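Side-chain contacts in putative marr-family transcriptional repressor (Streptomyces coelicolor, PDB 3ZPL), which probably regulates transcription as a dimeric winged-helix DNA-binding protein of the MarR family: residues Thr38-His43 with Gln139-Arg144; Leu62-Glu67 with Arg71-Thr76; His91-Leu96 with Val102-Cys107. All coordinates share one frame; numbering follows the deposited sequence.

Interaction 1 of 3, residues Thr38-His43 with Gln139-Arg144; sequences TLLEDH and QAVFDR
Helix 24-52 and the C-terminal part of helix 120-142 come closest at Leu40 and Ala140, whose CA atoms are 7.5 Å apart. No hydrogen bond joins the two segments, and what meets between them is mostly aliphatic. Leu40 reaches two partners, with a different methyl for each. Its CD2 meets Ala140 CB at 3.9 Å. Its CD1 reaches Val141 CG2 at 4.0 Å. The side chains of Leu40 and Val141 cross at about a right angle. One turn further on, His43 has its ring anti to the backbone N (chi1 178°), and this sends the imidazole out toward helix 120-142. There His43 CD2 approaches Ala140 CB at 4.3 Å, and the methyl stands obliquely to the ring. Ala140 CB is thus shared by a leucine methyl and an imidazole carbon.

These helices belong to the largely helical part of the MarR fold, where the N- and C-terminal helices of two subunits interlock to form the dimer. The second subunit lies close by. His43 packs on Leu164 of that subunit, and Asp42 forms a salt bridge with its Arg177.

Val141 divides its two methyls. CG2 lies beside its own backbone N and faces Leu40. CG1 is anti to that N and sits over the centre of the Phe142 ring, 4.1 Å above its plane. Phe142 also packs on Trp30 of the second subunit. The helix has a wider pi-type turn at 139-142, and Arg144 N bonds to Val141 O at 2.9 Å.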
loop_
_atom_site.group_PDB
_atom_site.type_symbol
_atom_site.label_atom_id
_atom_site.label_comp_id
_atom_site.label_asym_id
_atom_site.label_seq_id
_atom_site.Cartn_x
_atom_site.Cartn_y
_atom_site.Cartn_z
ATOM N N THR A 38 1.098 -4.551 2.843
ATOM C CA THR A 38 0.055 -4.122 3.765
ATOM C C THR A 38 0.631 -3.974 5.163
ATOM O O THR A 38 0.185 -3.096 5.908
ATOM C CB THR A 38 -1.142 -5.091 3.793
ATOM O OG1 THR A 38 -1.617 -5.320 2.465
ATOM C CG2 THR A 38 -2.294 -4.527 4.641
ATOM N N LEU A 39 1.626 -4.802 5.514
ATOM C CA LEU A 39 2.270 -4.742 6.836
ATOM C C LEU A 39 3.247 -3.579 6.926
ATOM O O LEU A 39 3.336 -2.938 7.963
ATOM C CB LEU A 39 3.013 -6.044 7.175
ATOM C CG LEU A 39 2.183 -7.288 7.516
ATOM C CD1 LEU A 39 3.060 -8.507 7.431
ATOM C CD2 LEU A 39 1.535 -7.200 8.887
ATOM N N LEU A 40 4.007 -3.335 5.858
ATOM C CA LEU A 40 4.887 -2.171 5.817
ATOM C C LEU A 40 4.112 -0.846 5.954
ATOM O O LEU A 40 4.441 -0.032 6.819
ATOM C CB LEU A 40 5.706 -2.133 4.529
ATOM C CG LEU A 40 7.179 -2.475 4.650
ATOM C CD1 LEU A 40 7.832 -2.390 3.276
ATOM C CD2 LEU A 40 7.902 -1.563 5.646
ATOM N N GLU A 41 3.105 -0.623 5.106
ATOM C CA GLU A 41 2.318 0.626 5.192
ATOM C C GLU A 41 1.781 0.765 6.608
ATOM O O GLU A 41 1.760 1.852 7.139
ATOM C CB GLU A 41 1.171 0.745 4.182
ATOM N N ASP A 42 1.383 -0.347 7.224
ATOM C CA ASP A 42 0.864 -0.303 8.580
ATOM C C ASP A 42 1.950 0.089 9.583
ATOM O O ASP A 42 1.746 0.934 10.451
ATOM C CB ASP A 42 0.277 -1.661 8.948
ATOM C CG ASP A 42 -0.296 -1.688 10.337
ATOM O OD1 ASP A 42 0.449 -1.965 11.290
ATOM O OD2 ASP A 42 -1.496 -1.415 10.490
ATOM N N HIS A 43 3.103 -0.549 9.458
ATOM C CA HIS A 43 4.189 -0.345 10.386
ATOM C C HIS A 43 4.698 1.091 10.295
ATOM O O HIS A 43 4.931 1.747 11.328
ATOM C CB HIS A 43 5.306 -1.348 10.112
ATOM C CG HIS A 43 6.489 -1.184 11.006
ATOM N ND1 HIS A 43 6.383 -1.144 12.378
ATOM C CD2 HIS A 43 7.803 -1.028 10.722
ATOM C CE1 HIS A 43 7.586 -0.986 12.903
ATOM N NE2 HIS A 43 8.465 -0.906 11.918
ATOM N N GLN A 139 15.161 -1.437 9.567
ATOM C CA GLN A 139 14.881 -2.644 10.350
ATOM C C GLN A 139 13.873 -3.531 9.645
ATOM O O GLN A 139 14.008 -4.741 9.651
ATOM C CB GLN A 139 14.384 -2.320 11.763
ATOM N N ALA A 140 12.874 -2.932 9.019
ATOM C CA ALA A 140 11.851 -3.682 8.305
ATOM C C ALA A 140 12.344 -4.274 6.991
ATOM O O ALA A 140 11.878 -5.329 6.573
ATOM C CB ALA A 140 10.666 -2.791 8.038
ATOM N N VAL A 141 13.282 -3.596 6.340
ATOM C CA VAL A 141 13.692 -3.970 4.985
ATOM C C VAL A 141 15.200 -4.219 4.834
ATOM O O VAL A 141 15.623 -5.371 4.761
ATOM C CB VAL A 141 13.250 -2.905 3.974
ATOM C CG1 VAL A 141 13.705 -3.275 2.569
ATOM C CG2 VAL A 141 11.739 -2.750 4.024
ATOM N N PHE A 142 16.004 -3.159 4.799
ATOM C CA PHE A 142 17.375 -3.275 4.298
ATOM C C PHE A 142 18.292 -4.131 5.165
ATOM O O PHE A 142 19.126 -4.879 4.641
ATOM C CB PHE A 142 17.975 -1.885 4.049
ATOM C CG PHE A 142 17.305 -1.134 2.941
ATOM C CD1 PHE A 142 17.630 -1.396 1.616
ATOM C CD2 PHE A 142 16.321 -0.191 3.209
ATOM C CE1 PHE A 142 16.994 -0.727 0.579
ATOM C CE2 PHE A 142 15.690 0.493 2.179
ATOM C CZ PHE A 142 16.026 0.222 0.863
ATOM N N ASP A 143 18.140 -4.039 6.482
ATOM C CA ASP A 143 18.885 -4.909 7.394
ATOM C C ASP A 143 18.618 -6.402 7.174
ATOM O O ASP A 143 19.368 -7.231 7.688
ATOM C CB ASP A 143 18.568 -4.564 8.858
ATOM C CG ASP A 143 19.287 -3.317 9.342
ATOM O OD1 ASP A 143 20.258 -2.862 8.679
ATOM O OD2 ASP A 143 18.906 -2.805 10.414
ATOM N N ARG A 144 17.562 -6.742 6.428
ATOM C CA ARG A 144 17.137 -8.140 6.258
ATOM C C ARG A 144 17.471 -8.744 4.898
ATOM O O ARG A 144 17.231 -9.933 4.680
ATOM C CB ARG A 144 15.632 -8.254 6.480
ATOM C CG ARG A 144 15.162 -7.625 7.780
ATOM C CD ARG A 144 13.743 -8.029 8.137
ATOM N NE ARG A 144 13.718 -8.562 9.492
ATOM C CZ ARG A 144 12.996 -8.099 10.512
ATOM N NH1 ARG A 144 12.149 -7.077 10.367
ATOM N NH2 ARG A 144 13.097 -8.702 11.698
#

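Interaction 2 of 3, residues Leu62-Glu67 with Arg71-Thr76; sequences LVKLAE and RRLRMT. With nucleotides of chain C.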
loop_
_atom_site.group_PDB
_atom_site.type_symbol
_atom_site.label_atom_id
_atom_site.label_comp_id
_atom_site.label_asym_id
_atom_site.label_seq_id
_atom_site.Cartn_x
_atom_site.Cartn_y
_atom_site.Cartn_z
ATOM N N LEU A 62 6.456 16.192 2.442
ATOM C CA LEU A 62 7.441 17.071 3.069
ATOM C C LEU A 62 8.847 16.764 2.608
ATOM O O LEU A 62 9.624 17.659 2.335
ATOM C CB LEU A 62 7.387 16.949 4.576
ATOM C CG LEU A 62 6.044 17.225 5.235
ATOM C CD1 LEU A 62 6.276 17.497 6.708
ATOM C CD2 LEU A 62 5.316 18.391 4.587
ATOM N N VAL A 63 9.171 15.485 2.517
ATOM C CA VAL A 63 10.496 15.051 2.068
ATOM C C VAL A 63 10.776 15.526 0.648
ATOM O O VAL A 63 11.862 16.029 0.351
ATOM C CB VAL A 63 10.621 13.519 2.133
ATOM C CG1 VAL A 63 11.893 13.035 1.452
ATOM C CG2 VAL A 63 10.594 13.066 3.582
ATOM N N LYS A 64 9.793 15.411 -0.233
ATOM C CA LYS A 64 10.029 15.839 -1.598
ATOM C C LYS A 64 10.213 17.357 -1.722
ATOM O O LYS A 64 10.970 17.814 -2.584
ATOM C CB LYS A 64 8.939 15.360 -2.539
ATOM C CG LYS A 64 9.309 15.590 -3.992
ATOM C CD LYS A 64 10.711 15.111 -4.338
ATOM C CE LYS A 64 11.088 15.530 -5.742
ATOM N NZ LYS A 64 12.506 15.182 -6.036
ATOM N N LEU A 65 9.507 18.134 -0.901
ATOM C CA LEU A 65 9.644 19.614 -0.922
ATOM C C LEU A 65 10.988 20.015 -0.336
ATOM O O LEU A 65 11.749 20.764 -0.956
ATOM C CB LEU A 65 8.536 20.279 -0.119
ATOM C CG LEU A 65 7.106 20.052 -0.603
ATOM C CD1 LEU A 65 6.137 20.799 0.293
ATOM C CD2 LEU A 65 6.954 20.484 -2.050
ATOM N N ALA A 66 11.304 19.451 0.830
ATOM C CA ALA A 66 12.630 19.602 1.448
ATOM C C ALA A 66 13.792 19.358 0.467
ATOM O O ALA A 66 14.826 19.999 0.553
ATOM C CB ALA A 66 12.752 18.667 2.645
ATOM N N GLU A 67 13.587 18.428 -0.456
ATOM C CA GLU A 67 14.553 18.131 -1.507
ATOM C C GLU A 67 14.512 19.080 -2.695
ATOM O O GLU A 67 15.447 19.104 -3.484
ATOM C CB GLU A 67 14.301 16.731 -2.060
ATOM C CG GLU A 67 14.813 15.587 -1.216
ATOM C CD GLU A 67 14.689 14.277 -1.956
ATOM O OE1 GLU A 67 13.714 14.136 -2.759
ATOM O OE2 GLU A 67 15.572 13.394 -1.740
ATOM N N ARG A 71 12.648 24.757 -1.690
ATOM C CA ARG A 71 11.732 23.982 -0.840
ATOM C C ARG A 71 10.279 24.049 -1.290
ATOM O O ARG A 71 9.352 23.992 -0.482
ATOM C CB ARG A 71 11.891 24.415 0.622
ATOM C CG ARG A 71 12.994 23.670 1.346
ATOM C CD ARG A 71 13.367 24.443 2.598
ATOM N NE ARG A 71 14.500 23.978 3.408
ATOM C CZ ARG A 71 14.815 24.527 4.578
ATOM N NH1 ARG A 71 14.091 25.540 5.048
ATOM N NH2 ARG A 71 15.845 24.070 5.279
ATOM N N ARG A 72 10.087 24.165 -2.597
ATOM C CA ARG A 72 8.760 24.347 -3.158
ATOM C C ARG A 72 8.595 23.521 -4.404
ATOM O O ARG A 72 9.565 23.127 -5.038
ATOM C CB ARG A 72 8.504 25.828 -3.462
ATOM C CG ARG A 72 9.244 26.359 -4.691
ATOM C CD ARG A 72 9.187 27.875 -4.744
ATOM N NE ARG A 72 9.639 28.417 -3.479
ATOM C CZ ARG A 72 9.221 29.569 -2.945
ATOM N NH1 ARG A 72 8.327 30.333 -3.578
ATOM N NH2 ARG A 72 9.711 29.963 -1.768
ATOM N N LEU A 73 7.341 23.320 -4.782
ATOM C CA LEU A 73 6.986 22.513 -5.932
ATOM C C LEU A 73 5.532 22.836 -6.267
ATOM O O LEU A 73 4.710 23.028 -5.372
ATOM C CB LEU A 73 7.121 21.038 -5.545
ATOM C CG LEU A 73 7.855 20.061 -6.468
ATOM C CD1 LEU A 73 9.206 20.584 -6.937
ATOM C CD2 LEU A 73 8.029 18.738 -5.744
ATOM N N ARG A 74 5.198 22.907 -7.547
ATOM C CA ARG A 74 3.805 23.151 -7.931
ATOM C C ARG A 74 2.975 21.919 -7.684
ATOM O O ARG A 74 3.475 20.811 -7.792
ATOM C CB ARG A 74 3.705 23.606 -9.387
ATOM C CG ARG A 74 4.023 25.089 -9.478
ATOM C CD ARG A 74 4.086 25.555 -10.914
ATOM N NE ARG A 74 2.829 25.351 -11.616
ATOM C CZ ARG A 74 2.215 26.248 -12.383
ATOM N NH1 ARG A 74 2.723 27.483 -12.586
ATOM N NH2 ARG A 74 1.067 25.903 -12.966
ATOM N N MET A 75 1.697 22.126 -7.391
ATOM C CA MET A 75 0.810 21.042 -6.972
ATOM C C MET A 75 0.888 19.784 -7.841
ATOM O O MET A 75 1.147 18.691 -7.333
ATOM C CB MET A 75 -0.634 21.527 -6.938
ATOM C CG MET A 75 -0.882 22.732 -6.038
ATOM S SD MET A 75 -0.119 22.599 -4.395
ATOM C CE MET A 75 -1.285 21.508 -3.600
ATOM N N THR A 76 0.657 19.922 -9.145
ATOM C CA THR A 76 0.607 18.746 -10.006
ATOM C C THR A 76 1.946 18.043 -9.970
ATOM O O THR A 76 1.989 16.800 -9.956
ATOM C CB THR A 76 0.223 19.072 -11.455
ATOM O OG1 THR A 76 -1.049 19.718 -11.464
ATOM C CG2 THR A 76 0.131 17.804 -12.303
ATOM P P DA C 5 -1.040 23.674 -10.143
ATOM O OP1 DA C 5 -0.216 24.711 -9.479
ATOM O OP2 DA C 5 -0.458 22.343 -10.447
ATOM O "O5'" DA C 5 -2.385 23.545 -9.305
ATOM C "C5'" DA C 5 -3.114 24.738 -9.004
ATOM C "C4'" DA C 5 -4.489 24.412 -8.471
ATOM O "O4'" DA C 5 -5.283 23.706 -9.442
ATOM C "C3'" DA C 5 -4.564 23.535 -7.221
ATOM O "O3'" DA C 5 -4.545 24.346 -6.044
ATOM C "C2'" DA C 5 -5.874 22.770 -7.409
ATOM C "C1'" DA C 5 -6.427 23.327 -8.718
ATOM N N9 DA C 5 -7.208 22.401 -9.531
ATOM C C8 DA C 5 -6.772 21.330 -10.270
ATOM N N7 DA C 5 -7.738 20.664 -10.854
ATOM C C5 DA C 5 -8.887 21.342 -10.475
ATOM C C6 DA C 5 -10.249 21.122 -10.749
ATOM N N6 DA C 5 -10.698 20.127 -11.516
ATOM N N1 DA C 5 -11.146 21.975 -10.205
ATOM C C2 DA C 5 -10.696 22.965 -9.427
ATOM N N3 DA C 5 -9.442 23.270 -9.090
ATOM C C4 DA C 5 -8.576 22.410 -9.656
#
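In the winged-helix domain, Leu65 of helix 56-66 packs on Leu73 of strand 72-74, the short edge strand of the wing sheet. This strand runs straight into helix 75-82, the first helix of the helix-turn-helix. The axes of helix 56-66 and the strand pass 7.9 Å apart at an angle of 110°. Leu65 CD2 meets Leu73 CB at 3.5 Å, a buried apolar contact. Leu73 also uses its other end. Its CD2 touches Lys64 CG at 3.8 Å, so Leu73 meets the aliphatic stem of Lys64. The Lys64 chain bends at chi2, and NZ makes a long salt bridge of 3.6 Å to Glu67 OE1. It also has a cation-pi partner in Tyr81.

Just before the strand the backbones come close. Arg71 CA gives a CH...O contact of 3.2 Å to Leu65 O. The Arg71 side chain runs extended past the CA of Ala66, and its guanidinium forms a cation-pi pair with Tyr123.

The far end of 71-76 faces DNA. Arg74 holds the N-cap position of helix 75-82, and its guanidinium stands obliquely near the DA5 phosphate of chain C. The amino end of the helix points at this phosphate, and its dipole would probably favour the negative charge. Two donors of Thr76 grip one oxygen. Thr76 N gives a hydrogen bond of 3.0 Å to OP2 of DA5 of chain C. With chi1 at -58°, OG1 lies beside that N, and Thr76 OG1 bonds to the same OP2 of DA5 of chain C at 2.9 Å.

Interaction 3 of 3, residues His91-Leu96 with Val102-Cys107; sequences HAVARL and VRREDC. With nucleotides of chain D; nucleotides of chain C.
Val93 and Leu96 of helix 86-98, the recognition helix of the winged helix-turn-helix, pack on Val102 at the start of wing strand 102-106. This is the tight, buried side of the contact. Val93 CG1 meets Val102 CG1 at 3.7 Å, and the two side chains cross at about a right angle. Leu96 CB lies 4.0 Å from Val102 CB. Leu62 of helix 56-66 also packs on Val102.

The other side is looser and polar. Arg104 crosses Val93 obliquely, its NE 3.7 Å from Val93 CG1. Bends at chi2 and chi3 carry its guanidinium past the helix toward the DT6 phosphate of chain C. Glu97 forms a salt bridge with Arg104 NH1.

Arg95 points to the other DNA strand. Its NH2 bonds to OP1 of DT12 of chain D at 2.8 Å, and its NE adds two weak bonds to OP1 and OP2. NH2 also bonds to Gly53 O. Replacing Arg95 by a leucine would probably leave the DT12 phosphate without this positive partner and Gly53 O without this donor.

His91 reads a base. DG8 N7 of chain C lies at the ring edge, in its plane, and His91 NE2 donates to O6 of DG8 of chain C at 2.8 Å, nearly straight at 172°.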
loop_
_atom_site.group_PDB
_atom_site.type_symbol
_atom_site.label_atom_id
_atom_site.label_comp_id
_atom_site.label_asym_id
_atom_site.label_seq_id
_atom_site.Cartn_x
_atom_site.Cartn_y
_atom_site.Cartn_z
ATOM N N HIS A 91 -6.367 18.152 -0.495
ATOM C CA HIS A 91 -6.820 17.855 0.858
ATOM C C HIS A 91 -5.619 17.702 1.809
ATOM O O HIS A 91 -5.632 18.265 2.895
ATOM C CB HIS A 91 -7.698 16.592 0.900
ATOM C CG HIS A 91 -9.076 16.798 0.348
ATOM N ND1 HIS A 91 -9.896 17.829 0.762
ATOM C CD2 HIS A 91 -9.779 16.103 -0.573
ATOM C CE1 HIS A 91 -11.046 17.755 0.119
ATOM N NE2 HIS A 91 -10.999 16.718 -0.698
ATOM N N ALA A 92 -4.588 16.984 1.383
ATOM C CA ALA A 92 -3.423 16.761 2.221
ATOM C C ALA A 92 -2.706 18.054 2.564
ATOM O O ALA A 92 -2.300 18.256 3.719
ATOM C CB ALA A 92 -2.459 15.808 1.542
ATOM N N VAL A 93 -2.557 18.940 1.583
ATOM C CA VAL A 93 -1.908 20.232 1.826
ATOM C C VAL A 93 -2.784 21.220 2.656
ATOM O O VAL A 93 -2.241 22.063 3.372
ATOM C CB VAL A 93 -1.432 20.860 0.515
ATOM C CG1 VAL A 93 -0.857 22.246 0.751
ATOM C CG2 VAL A 93 -0.388 19.961 -0.123
ATOM N N ALA A 94 -4.118 21.104 2.595
ATOM C CA ALA A 94 -4.968 21.881 3.501
ATOM C C ALA A 94 -4.664 21.487 4.925
ATOM O O ALA A 94 -4.582 22.341 5.825
ATOM C CB ALA A 94 -6.437 21.649 3.211
ATOM N N ARG A 95 -4.456 20.192 5.126
ATOM C CA ARG A 95 -4.232 19.638 6.452
ATOM C C ARG A 95 -2.823 20.014 6.960
ATOM O O ARG A 95 -2.663 20.342 8.133
ATOM C CB ARG A 95 -4.438 18.112 6.425
ATOM C CG ARG A 95 -4.492 17.417 7.780
ATOM C CD ARG A 95 -3.094 17.018 8.273
ATOM N NE ARG A 95 -3.061 15.785 9.082
ATOM C CZ ARG A 95 -2.006 15.377 9.796
ATOM N NH1 ARG A 95 -0.887 16.100 9.842
ATOM N NH2 ARG A 95 -2.071 14.250 10.501
ATOM N N LEU A 96 -1.829 19.964 6.068
ATOM C CA LEU A 96 -0.453 20.312 6.422
ATOM C C LEU A 96 -0.277 21.818 6.649
ATOM O O LEU A 96 0.504 22.250 7.512
ATOM C CB LEU A 96 0.507 19.821 5.346
ATOM C CG LEU A 96 0.554 18.302 5.108
ATOM C CD1 LEU A 96 1.343 17.980 3.848
ATOM C CD2 LEU A 96 1.156 17.579 6.294
ATOM N N VAL A 102 3.424 23.499 6.031
ATOM C CA VAL A 102 3.407 23.884 4.617
ATOM C C VAL A 102 2.647 25.204 4.433
ATOM O O VAL A 102 1.777 25.538 5.226
ATOM C CB VAL A 102 2.750 22.770 3.766
ATOM C CG1 VAL A 102 2.355 23.249 2.379
ATOM C CG2 VAL A 102 3.698 21.596 3.619
ATOM N N ARG A 103 2.991 25.959 3.396
ATOM C CA ARG A 103 2.227 27.162 3.015
ATOM C C ARG A 103 2.152 27.214 1.497
ATOM O O ARG A 103 2.919 26.534 0.810
ATOM C CB ARG A 103 2.882 28.436 3.567
ATOM C CG ARG A 103 4.278 28.710 3.013
ATOM C CD ARG A 103 4.910 29.942 3.626
ATOM N NE ARG A 103 6.224 30.216 3.033
ATOM C CZ ARG A 103 6.451 30.972 1.956
ATOM N NH1 ARG A 103 5.460 31.571 1.303
ATOM N NH2 ARG A 103 7.693 31.133 1.517
ATOM N N ARG A 104 1.217 28.000 0.985
ATOM C CA ARG A 104 0.981 28.106 -0.443
ATOM C C ARG A 104 1.263 29.503 -0.972
ATOM O O ARG A 104 1.041 30.490 -0.282
ATOM C CB ARG A 104 -0.473 27.769 -0.753
ATOM C CG ARG A 104 -0.814 26.282 -0.663
ATOM C CD ARG A 104 -2.190 26.069 -0.013
ATOM N NE ARG A 104 -2.956 24.994 -0.629
ATOM C CZ ARG A 104 -4.198 24.666 -0.285
ATOM N NH1 ARG A 104 -4.820 25.328 0.687
ATOM N NH2 ARG A 104 -4.816 23.653 -0.903
ATOM N N GLU A 105 1.714 29.566 -2.222
ATOM C CA GLU A 105 1.838 30.818 -2.952
ATOM C C GLU A 105 1.287 30.649 -4.359
ATOM O O GLU A 105 1.214 29.529 -4.886
ATOM C CB GLU A 105 3.303 31.248 -3.031
ATOM C CG GLU A 105 3.748 32.166 -1.925
ATOM C CD GLU A 105 5.177 32.663 -2.102
ATOM O OE1 GLU A 105 5.836 32.309 -3.102
ATOM O OE2 GLU A 105 5.649 33.426 -1.221
ATOM N N ASP A 106 0.962 31.766 -4.992
ATOM C CA ASP A 106 0.501 31.763 -6.377
ATOM C C ASP A 106 1.708 31.739 -7.307
ATOM O O ASP A 106 2.769 32.242 -6.947
ATOM C CB ASP A 106 -0.358 32.999 -6.681
ATOM C CG ASP A 106 -1.343 33.318 -5.567
ATOM O OD1 ASP A 106 -1.113 32.888 -4.430
ATOM O OD2 ASP A 106 -2.338 34.015 -5.820
ATOM N N CYS A 107 1.550 31.136 -8.491
ATOM C CA CYS A 107 2.568 31.230 -9.527
ATOM C C CYS A 107 2.389 32.626 -10.133
ATOM O O CYS A 107 1.263 33.042 -10.409
ATOM C CB CYS A 107 2.419 30.127 -10.584
ATOM S SG CYS A 107 3.692 30.152 -11.857
ATOM P P DT D 12 -5.523 13.093 8.735
ATOM O OP1 DT D 12 -4.068 12.922 9.032
ATOM O OP2 DT D 12 -6.138 14.435 8.525
ATOM O "O5'" DT D 12 -5.912 12.278 7.425
ATOM C "C5'" DT D 12 -5.550 10.907 7.320
ATOM C "C4'" DT D 12 -6.262 10.307 6.138
ATOM O "O4'" DT D 12 -7.690 10.402 6.322
ATOM C "C3'" DT D 12 -5.960 10.995 4.803
ATOM O "O3'" DT D 12 -5.245 10.025 4.039
ATOM C "C2'" DT D 12 -7.327 11.386 4.263
ATOM C "C1'" DT D 12 -8.278 10.507 5.046
ATOM N N1 DT D 12 -9.645 11.042 5.219
ATOM C C2 DT D 12 -10.707 10.321 4.711
ATOM O O2 DT D 12 -10.573 9.256 4.133
ATOM N N3 DT D 12 -11.938 10.897 4.912
ATOM C C4 DT D 12 -12.204 12.090 5.556
ATOM O O4 DT D 12 -13.365 12.466 5.689
ATOM C C5 DT D 12 -11.044 12.792 6.061
ATOM C C7 DT D 12 -11.232 14.097 6.765
ATOM C C6 DT D 12 -9.839 12.245 5.862
ATOM P P DG C 8 -16.491 23.437 0.696
ATOM O OP1 DG C 8 -17.361 24.580 1.102
ATOM O OP2 DG C 8 -15.361 22.997 1.572
ATOM O "O5'" DG C 8 -17.409 22.159 0.433
ATOM C "C5'" DG C 8 -18.286 22.111 -0.713
ATOM C "C4'" DG C 8 -19.059 20.814 -0.727
ATOM O "O4'" DG C 8 -18.292 19.800 -1.417
ATOM C "C3'" DG C 8 -19.397 20.231 0.646
ATOM O "O3'" DG C 8 -20.741 19.749 0.572
ATOM C "C2'" DG C 8 -18.320 19.180 0.854
ATOM C "C1'" DG C 8 -18.040 18.699 -0.561
ATOM N N9 DG C 8 -16.675 18.248 -0.808
ATOM C C8 DG C 8 -15.525 18.668 -0.185
ATOM N N7 DG C 8 -14.452 18.091 -0.648
ATOM C C5 DG C 8 -14.921 17.244 -1.645
ATOM C C6 DG C 8 -14.223 16.339 -2.486
ATOM O O6 DG C 8 -13.009 16.108 -2.532
ATOM N N1 DG C 8 -15.088 15.665 -3.339
ATOM C C2 DG C 8 -16.448 15.830 -3.376
ATOM N N2 DG C 8 -17.110 15.087 -4.275
ATOM N N3 DG C 8 -17.112 16.666 -2.593
ATOM C C4 DG C 8 -16.291 17.331 -1.755
ATOM P P DT C 6 -4.848 23.698 -4.587
ATOM O OP1 DT C 6 -4.250 24.577 -3.551
ATOM O OP2 DT C 6 -4.469 22.269 -4.615
ATOM O "O5'" DT C 6 -6.434 23.791 -4.488
ATOM C "C5'" DT C 6 -7.094 25.049 -4.616
ATOM C "C4'" DT C 6 -8.588 24.852 -4.526
ATOM O "O4'" DT C 6 -9.059 23.986 -5.583
ATOM C "C3'" DT C 6 -9.063 24.226 -3.213
ATOM O "O3'" DT C 6 -9.932 25.174 -2.590
ATOM C "C2'" DT C 6 -9.726 22.925 -3.634
ATOM C "C1'" DT C 6 -10.099 23.178 -5.085
ATOM N N1 DT C 6 -10.170 21.971 -5.934
ATOM C C2 DT C 6 -11.391 21.564 -6.426
ATOM O O2 DT C 6 -12.432 22.164 -6.209
ATOM N N3 DT C 6 -11.348 20.427 -7.197
ATOM C C4 DT C 6 -10.231 19.672 -7.506
ATOM O O4 DT C 6 -10.347 18.664 -8.193
ATOM C C5 DT C 6 -8.989 20.148 -6.942
ATOM C C7 DT C 6 -7.727 19.395 -7.221
ATOM C C6 DT C 6 -9.021 21.261 -6.200
#

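In the fold
Interaction 1 lies in the dimer-forming helices, about 25 Å and 30 Å, centre to centre, from interactions 2 and 3. It is mostly buried and mainly apolar, and the second subunit packs beside it. Interactions 2 and 3 share the winged-helix domain and lie about 11 Å apart between centres. Both set a helix against an edge strand of the same three-stranded sheet, and strand 114-118 runs between those strands. They also touch directly, where Arg72 makes a weak ion pair with Glu105. Interaction 3 is buried and interaction 2 partly so; in both, further residues of the segments go on to meet DNA. Interaction 2 grips a phosphate, whereas interaction 3 meets both backbone and base.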